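Histidine-containing Phosphotransfer Protein type 1, MtHPt1 (Medicago truncatula, PDB 3US6) probably relays phosphate through a histidine between cytokinin sensor histidine kinases and response regulators in the plant cytokinin phosphorelay. Local coordinates at residues E20-G25 with A90-N95; K73-V78 with A99-C104; D51-I56 with H79-S84. All blocks are in the same frame, centred on the assembly; numbering follows the deposited sequence.

From the N terminus, the chain leaves helix 3-19 and turns at 20-25, which contact 1 ties to the start of helix 91-106, closing a loop of 64 intervening residues. Nested inside it, contact 3 sets helix 41-64 against helix 71-88 and closes a loop of 22 residues. Contact 2 joins helix 71-88 to helix 91-106 over a loop of 20 and crosses both others, its segments alternating with theirs. Arg101 of contact 2 packs on His79, and Val93 of contact 1 on Phe81, both of contact 3. Contact 1 thus anchors the N-terminal turn to helix 91-106, while contacts 3 and 2 join helices 41-64, 71-88 and 91-106 in succession.

Contact 1. Residues E20-G25 with A90-N95; sequences EGFLDG and AQRVKN
The guanidinium of Arg92 lies flat on one face of the Phe22 ring, the planes 20° apart and the group centres 3.9 Å from each other, a cation-pi stack. Phe22 CZ sits beneath the middle of the guanidinium, 3.3 Å from Arg92 CZ, while Arg92 CD makes a CH-pi contact over the same ring. A bend in the arginine chain at chi3 (59°) folds its end back over the phenyl. At the edge of the guanidinium, and in its plane, Arg92 NH1 gives a 2.9 Å hydrogen bond to Glu20 O, nearly straight at 163°. Stack and edge bond together fix the rotation of the group, and NE adds a salt bridge to Glu122. Replaced by alanine, this position would probably leave one face of Phe22 uncovered and Glu20 O and Glu122 without their arginine partner. Gly21, with positive phi, ends the preceding helix in a Schellman motif; a side chain there would run tightly into Arg92 CD. Its carbonyl and Gln91 OE1 both accept from one water, which bridges the segments. Asp24 and Gln91 cross at about a right angle, carboxylate and amide planes almost perpendicular, but Asp24 is engaged as an N-cap, through OD1 to the backbone N of Gln26. Phe22 O meets Ala90 CA in a CA-H...O contact of 3.5 Å. The turn between helices 3-19 and 25-32 is thus fastened to the first turn of helix 91-106, with Phe22 also packing on Leu125 and Lys129 of helix 109-142.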
loop_
_atom_site.group_PDB
_atom_site.type_symbol
_atom_site.label_atom_id
_atom_site.label_comp_id
_atom_site.label_asym_id
_atom_site.label_seq_id
_atom_site.Cartn_x
_atom_site.Cartn_y
_atom_site.Cartn_z
ATOM N N GLU A 20 6.597 -7.144 -9.591
ATOM C CA GLU A 20 6.643 -5.733 -9.974
ATOM C C GLU A 20 6.957 -4.832 -8.777
ATOM O O GLU A 20 7.102 -3.645 -8.971
ATOM C CB GLU A 20 5.364 -5.299 -10.645
ATOM C CG GLU A 20 5.191 -6.059 -11.978
ATOM C CD GLU A 20 3.841 -5.915 -12.627
ATOM O OE1 GLU A 20 2.935 -5.228 -12.135
ATOM O OE2 GLU A 20 3.708 -6.447 -13.757
ATOM N N GLY A 21 7.008 -5.386 -7.562
ATOM C CA GLY A 21 7.389 -4.628 -6.396
ATOM C C GLY A 21 6.264 -3.994 -5.641
ATOM O O GLY A 21 6.566 -3.280 -4.704
ATOM N N PHE A 22 5.012 -4.250 -6.010
ATOM C CA PHE A 22 3.910 -3.669 -5.314
ATOM C C PHE A 22 3.737 -4.218 -3.901
ATOM O O PHE A 22 3.316 -3.494 -3.000
ATOM C CB PHE A 22 2.622 -3.801 -6.066
ATOM C CG PHE A 22 2.624 -2.970 -7.324
ATOM C CD1 PHE A 22 2.458 -1.593 -7.256
ATOM C CD2 PHE A 22 2.855 -3.535 -8.555
ATOM C CE1 PHE A 22 2.543 -0.802 -8.430
ATOM C CE2 PHE A 22 2.886 -2.779 -9.733
ATOM C CZ PHE A 22 2.774 -1.378 -9.637
ATOM N N LEU A 23 4.066 -5.521 -3.715
ATOM C CA LEU A 23 4.020 -6.197 -2.423
ATOM C C LEU A 23 5.365 -6.864 -2.177
ATOM O O LEU A 23 6.049 -7.287 -3.123
ATOM C CB LEU A 23 2.927 -7.230 -2.369
ATOM C CG LEU A 23 1.531 -6.745 -2.548
ATOM C CD1 LEU A 23 0.618 -7.958 -2.637
ATOM C CD2 LEU A 23 1.116 -5.810 -1.466
ATOM N N ASP A 24 5.732 -6.941 -0.908
ATOM C CA ASP A 24 6.920 -7.639 -0.462
ATOM C C ASP A 24 6.586 -8.621 0.632
ATOM O O ASP A 24 5.414 -8.907 0.920
ATOM C CB ASP A 24 8.049 -6.672 -0.044
ATOM C CG ASP A 24 7.775 -5.956 1.248
ATOM O OD1 ASP A 24 6.861 -6.356 2.006
ATOM O OD2 ASP A 24 8.506 -4.995 1.565
ATOM N N GLY A 25 7.616 -9.199 1.230
ATOM C CA GLY A 25 7.430 -10.270 2.187
ATOM C C GLY A 25 6.641 -9.866 3.399
ATOM O O GLY A 25 6.142 -10.757 4.131
ATOM N N ALA A 90 3.596 -2.792 1.267
ATOM C CA ALA A 90 3.436 -1.929 0.089
ATOM C C ALA A 90 4.773 -1.293 -0.211
ATOM O O ALA A 90 5.000 -0.119 0.116
ATOM C CB ALA A 90 2.358 -0.913 0.322
ATOM N N GLN A 91 5.685 -2.089 -0.746
ATOM C CA GLN A 91 7.093 -1.659 -0.847
ATOM C C GLN A 91 7.350 -0.521 -1.756
ATOM O O GLN A 91 8.223 0.314 -1.487
ATOM C CB GLN A 91 7.915 -2.803 -1.241
ATOM C CG GLN A 91 9.414 -2.473 -0.914
ATOM C CD GLN A 91 10.295 -3.678 -1.142
ATOM O OE1 GLN A 91 10.319 -4.227 -2.255
ATOM N NE2 GLN A 91 10.952 -4.153 -0.061
ATOM N N ARG A 92 6.615 -0.455 -2.854
ATOM C CA ARG A 92 6.807 0.722 -3.741
ATOM C C ARG A 92 6.319 2.033 -3.073
ATOM O O ARG A 92 6.868 3.099 -3.292
ATOM C CB ARG A 92 6.160 0.559 -5.119
ATOM C CG ARG A 92 6.984 -0.306 -5.982
ATOM C CD ARG A 92 6.328 -0.881 -7.232
ATOM N NE ARG A 92 5.857 0.145 -8.090
ATOM C CZ ARG A 92 5.786 0.048 -9.417
ATOM N NH1 ARG A 92 6.121 -1.080 -10.035
ATOM N NH2 ARG A 92 5.296 1.060 -10.085
ATOM N N VAL A 93 5.247 1.964 -2.288
ATOM C CA VAL A 93 4.828 3.134 -1.525
ATOM C C VAL A 93 5.916 3.482 -0.499
ATOM O O VAL A 93 6.337 4.642 -0.406
ATOM C CB VAL A 93 3.482 2.891 -0.774
ATOM C CG1 VAL A 93 3.154 4.095 0.114
ATOM C CG2 VAL A 93 2.388 2.618 -1.824
ATOM N N LYS A 94 6.400 2.487 0.230
ATOM C CA LYS A 94 7.499 2.717 1.208
ATOM C C LYS A 94 8.697 3.374 0.551
ATOM O O LYS A 94 9.248 4.348 1.065
ATOM C CB LYS A 94 7.886 1.393 1.840
ATOM C CG LYS A 94 8.956 1.457 2.882
ATOM C CD LYS A 94 9.602 0.151 3.097
ATOM C CE LYS A 94 10.662 0.265 4.184
ATOM N NZ LYS A 94 11.500 -0.988 4.306
ATOM N N ASN A 95 9.108 2.843 -0.599
ATOM C CA ASN A 95 10.330 3.357 -1.253
ATOM C C ASN A 95 10.088 4.769 -1.710
ATOM O O ASN A 95 11.023 5.603 -1.716
ATOM C CB ASN A 95 10.677 2.464 -2.407
ATOM C CG ASN A 95 11.226 1.170 -1.991
ATOM O OD1 ASN A 95 11.572 0.970 -0.824
ATOM N ND2 ASN A 95 11.296 0.230 -2.932
HETATM O O HOH W 1 9.194 -2.627 -4.319
HETATM O O HOH W 2 3.606 -0.683 -2.988
#

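Contact 2. Residues K73-V78 with A99-C104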
loop_
_atom_site.group_PDB
_atom_site.type_symbol
_atom_site.label_atom_id
_atom_site.label_comp_id
_atom_site.label_asym_id
_atom_site.label_seq_id
_atom_site.Cartn_x
_atom_site.Cartn_y
_atom_site.Cartn_z
ATOM N N LYS A 73 7.230 19.233 9.448
ATOM C CA LYS A 73 5.916 18.625 9.611
ATOM C C LYS A 73 5.650 17.603 8.490
ATOM O O LYS A 73 5.162 16.491 8.733
ATOM C CB LYS A 73 4.841 19.711 9.664
ATOM C CG LYS A 73 3.440 19.198 9.921
ATOM C CD LYS A 73 2.455 20.321 10.257
ATOM C CE LYS A 73 1.645 20.745 9.028
ATOM N NZ LYS A 73 1.036 19.599 8.236
ATOM N N VAL A 74 6.013 17.992 7.269
ATOM C CA VAL A 74 5.869 17.109 6.124
ATOM C C VAL A 74 6.692 15.861 6.324
ATOM O O VAL A 74 6.214 14.745 6.069
ATOM C CB VAL A 74 6.226 17.834 4.804
ATOM C CG1 VAL A 74 6.442 16.800 3.703
ATOM C CG2 VAL A 74 5.141 18.835 4.515
ATOM N N ASP A 75 7.910 16.013 6.789
ATOM C CA ASP A 75 8.746 14.846 6.958
ATOM C C ASP A 75 8.158 13.912 8.002
ATOM O O ASP A 75 8.174 12.685 7.831
ATOM C CB ASP A 75 10.136 15.229 7.426
ATOM C CG ASP A 75 11.012 14.022 7.568
ATOM O OD1 ASP A 75 11.286 13.370 6.537
ATOM O OD2 ASP A 75 11.343 13.705 8.708
ATOM N N ALA A 76 7.559 14.446 9.042
ATOM C CA ALA A 76 6.998 13.573 10.066
ATOM C C ALA A 76 5.787 12.790 9.502
ATOM O O ALA A 76 5.617 11.624 9.796
ATOM C CB ALA A 76 6.587 14.409 11.278
ATOM N N HIS A 77 4.963 13.437 8.691
ATOM C CA HIS A 77 3.797 12.742 8.124
ATOM C C HIS A 77 4.247 11.685 7.106
ATOM O O HIS A 77 3.708 10.580 7.101
ATOM C CB HIS A 77 2.831 13.712 7.495
ATOM C CG HIS A 77 2.168 14.612 8.485
ATOM N ND1 HIS A 77 1.375 15.678 8.114
ATOM C CD2 HIS A 77 2.217 14.635 9.837
ATOM C CE1 HIS A 77 0.947 16.305 9.193
ATOM N NE2 HIS A 77 1.443 15.693 10.254
ATOM N N VAL A 78 5.261 11.986 6.295
ATOM C CA VAL A 78 5.784 10.999 5.355
ATOM C C VAL A 78 6.377 9.827 6.073
ATOM O O VAL A 78 6.244 8.635 5.653
ATOM C CB VAL A 78 6.808 11.642 4.409
ATOM C CG1 VAL A 78 7.485 10.580 3.507
ATOM C CG2 VAL A 78 6.132 12.677 3.627
ATOM N N ALA A 99 12.304 8.188 -0.723
ATOM C CA ALA A 99 12.751 9.179 -1.643
ATOM C C ALA A 99 12.269 10.590 -1.201
ATOM O O ALA A 99 13.001 11.567 -1.207
ATOM C CB ALA A 99 12.301 8.818 -3.058
ATOM N N PHE A 100 10.983 10.591 -0.863
ATOM C CA PHE A 100 10.327 11.787 -0.349
ATOM C C PHE A 100 11.154 12.417 0.766
ATOM O O PHE A 100 11.578 13.567 0.662
ATOM C CB PHE A 100 8.929 11.445 0.168
ATOM C CG PHE A 100 7.975 12.605 0.146
ATOM C CD1 PHE A 100 8.442 13.905 0.255
ATOM C CD2 PHE A 100 6.612 12.396 0.018
ATOM C CE1 PHE A 100 7.567 14.974 0.235
ATOM C CE2 PHE A 100 5.732 13.461 -0.002
ATOM C CZ PHE A 100 6.210 14.752 0.106
ATOM N N ARG A 101 11.449 11.628 1.794
ATOM C CA ARG A 101 12.190 12.106 2.942
ATOM C C ARG A 101 13.569 12.641 2.572
ATOM O O ARG A 101 14.016 13.632 3.153
ATOM C CB ARG A 101 12.397 11.010 3.991
ATOM C CG ARG A 101 11.099 10.528 4.569
ATOM C CD ARG A 101 11.381 9.725 5.837
ATOM N NE ARG A 101 11.711 10.597 6.975
ATOM C CZ ARG A 101 12.336 10.193 8.074
ATOM N NH1 ARG A 101 12.762 8.945 8.172
ATOM N NH2 ARG A 101 12.536 11.040 9.060
ATOM N N ASN A 102 14.220 12.064 1.565
ATOM C CA ASN A 102 15.503 12.667 1.151
ATOM C C ASN A 102 15.295 14.094 0.616
ATOM O O ASN A 102 16.089 14.979 0.898
ATOM C CB ASN A 102 16.197 11.763 0.138
ATOM C CG ASN A 102 16.660 10.439 0.778
ATOM O OD1 ASN A 102 17.004 10.406 1.968
ATOM N ND2 ASN A 102 16.649 9.360 0.002
ATOM N N PHE A 103 14.247 14.329 -0.170
ATOM C CA PHE A 103 14.020 15.637 -0.721
ATOM C C PHE A 103 13.530 16.619 0.305
ATOM O O PHE A 103 13.809 17.809 0.229
ATOM C CB PHE A 103 13.103 15.557 -1.938
ATOM C CG PHE A 103 13.708 14.819 -3.063
ATOM C CD1 PHE A 103 14.861 15.252 -3.652
ATOM C CD2 PHE A 103 13.086 13.703 -3.546
ATOM C CE1 PHE A 103 15.408 14.566 -4.690
ATOM C CE2 PHE A 103 13.613 13.028 -4.587
ATOM C CZ PHE A 103 14.765 13.455 -5.156
ATOM N N CYS A 104 12.864 16.116 1.322
ATOM C CA CYS A 104 12.510 16.934 2.450
ATOM C C CYS A 104 13.743 17.396 3.213
ATOM O O CYS A 104 13.798 18.535 3.650
ATOM C CB CYS A 104 11.569 16.124 3.324
ATOM S SG CYS A 104 10.484 17.111 4.207
#
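Helical segments 73-78 and 99-104 run antiparallel, their axes 9.7 Å apart at 166°, and Asp75 lies level with Arg101. They belong to neighbouring helices of the antiparallel bundle that characterises HPt domains. Phe100 and Cys104 each adopt two conformers, and the contacts of ring and sulfur described here hold for one of them. On the inner side, Val78 CG2 sits over one face of the Phe100 ring, a CH-pi contact 3.8 Å from the centroid. Val78 CG1, anti to the backbone N (chi1 174°), reaches Phe100 CB and the aliphatic Arg101 CG, which leaves CG2 for the ring. One turn away, Val74 CG1 meets the ring obliquely, nearest Phe100 CE1 at 4.1 Å, and also touches Cys104 SG, which rests against Asp75 CB. Leu60 of helix 41-64 packs on both valines, and Leu116 and Val119 of helix 109-142 on Phe100, so the apolar layer continues into the bundle core. Toward the outside, the Asp75 carboxylate and the Arg101 guanidinium lie nearly coplanar, 24° apart, and Arg101 also packs on His79, the predicted phosphorylation site. The salt bridge is side-on and two-pronged: Arg101 NE holds Asp75 OD1 at 2.8 Å, and Arg101 NH2 meets the syn lone pair of Asp75 OD2 at 2.9 Å.

Contact 3. Residues D51-I56 with H79-S84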
loop_
_atom_site.group_PDB
_atom_site.type_symbol
_atom_site.label_atom_id
_atom_site.label_comp_id
_atom_site.label_asym_id
_atom_site.label_seq_id
_atom_site.Cartn_x
_atom_site.Cartn_y
_atom_site.Cartn_z
ATOM N N ASP A 51 -7.759 3.830 5.101
ATOM C CA ASP A 51 -8.337 4.991 5.840
ATOM C C ASP A 51 -7.263 6.000 6.347
ATOM O O ASP A 51 -7.397 7.254 6.114
ATOM C CB ASP A 51 -9.176 4.464 7.017
ATOM C CG ASP A 51 -10.385 3.641 6.565
ATOM O OD1 ASP A 51 -10.646 3.572 5.352
ATOM O OD2 ASP A 51 -11.090 3.078 7.427
ATOM N N ASP A 52 -6.176 5.513 6.964
ATOM C CA ASP A 52 -5.094 6.415 7.439
ATOM C C ASP A 52 -4.334 7.070 6.291
ATOM O O ASP A 52 -4.101 8.279 6.321
ATOM C CB ASP A 52 -4.110 5.695 8.339
ATOM C CG ASP A 52 -3.038 6.676 8.911
ATOM O OD1 ASP A 52 -3.449 7.651 9.588
ATOM O OD2 ASP A 52 -1.821 6.523 8.564
ATOM N N SER A 53 -4.075 6.308 5.235
ATOM C CA SER A 53 -3.276 6.809 4.121
ATOM C C SER A 53 -3.989 7.946 3.421
ATOM O O SER A 53 -3.338 8.913 2.980
ATOM C CB SER A 53 -2.937 5.668 3.142
ATOM O OG SER A 53 -2.096 4.732 3.828
ATOM N N GLU A 54 -5.290 7.880 3.291
ATOM C CA GLU A 54 -5.980 8.961 2.613
ATOM C C GLU A 54 -6.008 10.253 3.393
ATOM O O GLU A 54 -5.976 11.289 2.797
ATOM C CB GLU A 54 -7.323 8.540 2.064
ATOM C CG GLU A 54 -8.378 8.241 3.037
ATOM C CD GLU A 54 -9.559 7.505 2.381
ATOM O OE1 GLU A 54 -10.725 7.675 2.862
ATOM O OE2 GLU A 54 -9.294 6.786 1.398
ATOM N N ARG A 55 -6.073 10.163 4.713
ATOM C CA ARG A 55 -5.895 11.328 5.561
ATOM C C ARG A 55 -4.506 11.924 5.401
ATOM O O ARG A 55 -4.373 13.121 5.211
ATOM C CB ARG A 55 -6.141 10.985 7.033
ATOM C CG ARG A 55 -7.624 10.742 7.371
ATOM C CD ARG A 55 -7.894 10.695 8.870
ATOM N NE ARG A 55 -7.105 9.668 9.539
ATOM C CZ ARG A 55 -7.421 8.379 9.559
ATOM N NH1 ARG A 55 -8.512 7.945 8.937
ATOM N NH2 ARG A 55 -6.637 7.522 10.196
ATOM N N ILE A 56 -3.478 11.081 5.457
ATOM C CA ILE A 56 -2.109 11.549 5.333
ATOM C C ILE A 56 -1.918 12.266 4.003
ATOM O O ILE A 56 -1.261 13.311 3.943
ATOM C CB ILE A 56 -1.096 10.358 5.461
ATOM C CG1 ILE A 56 -0.947 9.954 6.943
ATOM C CG2 ILE A 56 0.246 10.722 4.829
ATOM C CD1 ILE A 56 0.158 10.688 7.730
ATOM N N HIS A 79 7.078 10.123 7.145
ATOM C CA HIS A 79 7.710 9.067 7.937
ATOM C C HIS A 79 6.643 8.100 8.499
ATOM O O HIS A 79 6.773 6.887 8.476
ATOM C CB HIS A 79 8.538 9.656 9.061
ATOM C CG HIS A 79 9.287 8.629 9.848
ATOM N ND1 HIS A 79 9.085 8.427 11.192
ATOM C CD2 HIS A 79 10.224 7.729 9.465
ATOM C CE1 HIS A 79 9.874 7.454 11.609
ATOM N NE2 HIS A 79 10.590 7.030 10.584
ATOM N N GLN A 80 5.539 8.668 8.971
ATOM C CA GLN A 80 4.437 7.862 9.467
ATOM C C GLN A 80 3.896 6.949 8.366
ATOM O O GLN A 80 3.694 5.780 8.587
ATOM C CB GLN A 80 3.330 8.743 10.049
ATOM C CG GLN A 80 2.126 7.932 10.468
ATOM C CD GLN A 80 1.039 8.805 11.048
ATOM O OE1 GLN A 80 1.314 9.688 11.857
ATOM N NE2 GLN A 80 -0.201 8.579 10.618
ATOM N N PHE A 81 3.718 7.509 7.162
ATOM C CA PHE A 81 3.227 6.728 6.003
ATOM C C PHE A 81 4.222 5.697 5.536
ATOM O O PHE A 81 3.818 4.622 5.094
ATOM C CB PHE A 81 2.990 7.745 4.876
ATOM C CG PHE A 81 2.160 7.244 3.686
ATOM C CD1 PHE A 81 1.289 6.190 3.802
ATOM C CD2 PHE A 81 2.202 7.885 2.523
ATOM C CE1 PHE A 81 0.537 5.793 2.681
ATOM C CE2 PHE A 81 1.418 7.482 1.448
ATOM C CZ PHE A 81 0.609 6.446 1.554
ATOM N N LYS A 82 5.507 5.996 5.621
ATOM C CA LYS A 82 6.511 4.992 5.348
ATOM C C LYS A 82 6.309 3.730 6.211
ATOM O O LYS A 82 6.361 2.594 5.711
ATOM C CB LYS A 82 7.894 5.597 5.586
ATOM C CG LYS A 82 9.043 4.705 5.149
ATOM C CD LYS A 82 10.418 5.341 5.481
ATOM C CE LYS A 82 11.511 4.277 5.575
ATOM N NZ LYS A 82 11.202 3.319 6.685
ATOM N N GLY A 83 6.089 3.932 7.503
ATOM C CA GLY A 83 5.963 2.872 8.453
ATOM C C GLY A 83 4.725 2.038 8.233
ATOM O O GLY A 83 4.726 0.817 8.326
ATOM N N SER A 84 3.635 2.726 7.972
ATOM C CA SER A 84 2.367 2.035 7.818
ATOM C C SER A 84 2.370 1.252 6.495
ATOM O O SER A 84 1.955 0.095 6.472
ATOM C CB SER A 84 1.200 3.017 7.912
ATOM O OG SER A 84 1.279 3.913 6.870
HETATM O O HOH W 3 -0.864 5.284 6.581
#
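Phe81 brings one corner of its ring against Ser53, where Phe81 CE1 comes 3.1 Å from Ser53 OG and also touches the serine CB. The hydroxyl meets the ring obliquely and hydrogen-bonds to Phe49 O, one turn back in its own helix. Ile56 leans on the other end of the same side chain: Ile56 CG2 lies 4.0 Å from Phe81 CB and almost as near the adjoining ring carbons. Beyond the two segments, Phe81 is packed by Phe49 and Leu57 of helix 41-64, by Val119 and Tyr123 of helix 109-142, and by Cys97 of helix 91-106, so it is a central residue of the HPt helical bundle. Helical segments 51-56 and 79-84 are antiparallel at 158°, with axes 10.5 Å apart. His79, the predicted phosphorylation site, begins the second segment without touching the first, so the contact packs the helix that carries it.

Farther out, Gln80 stretches across to helix 41-64. Its chain is extended, CG anti to the backbone N (chi1 175°), which carries the amide to the end of Ile56, where Ile56 CD1 packs 3.6 Å from Gln80 NE2. The same nitrogen gives a weak hydrogen bond of 3.3 Å to Asp52 OD2, with amide and carboxylate nearly coplanar, 16° apart. One water links three side chains: it donates to Asp52 OD2, at a short 2.5 Å, and to Ser53 OG as that hydroxyl's second partner, and it also bonds to Ser84 OG. The interface therefore grades from an apolar interior at Phe81 to a hydrated polar margin, where Asp52 joins the helices through a bridging water and a weak amide bond.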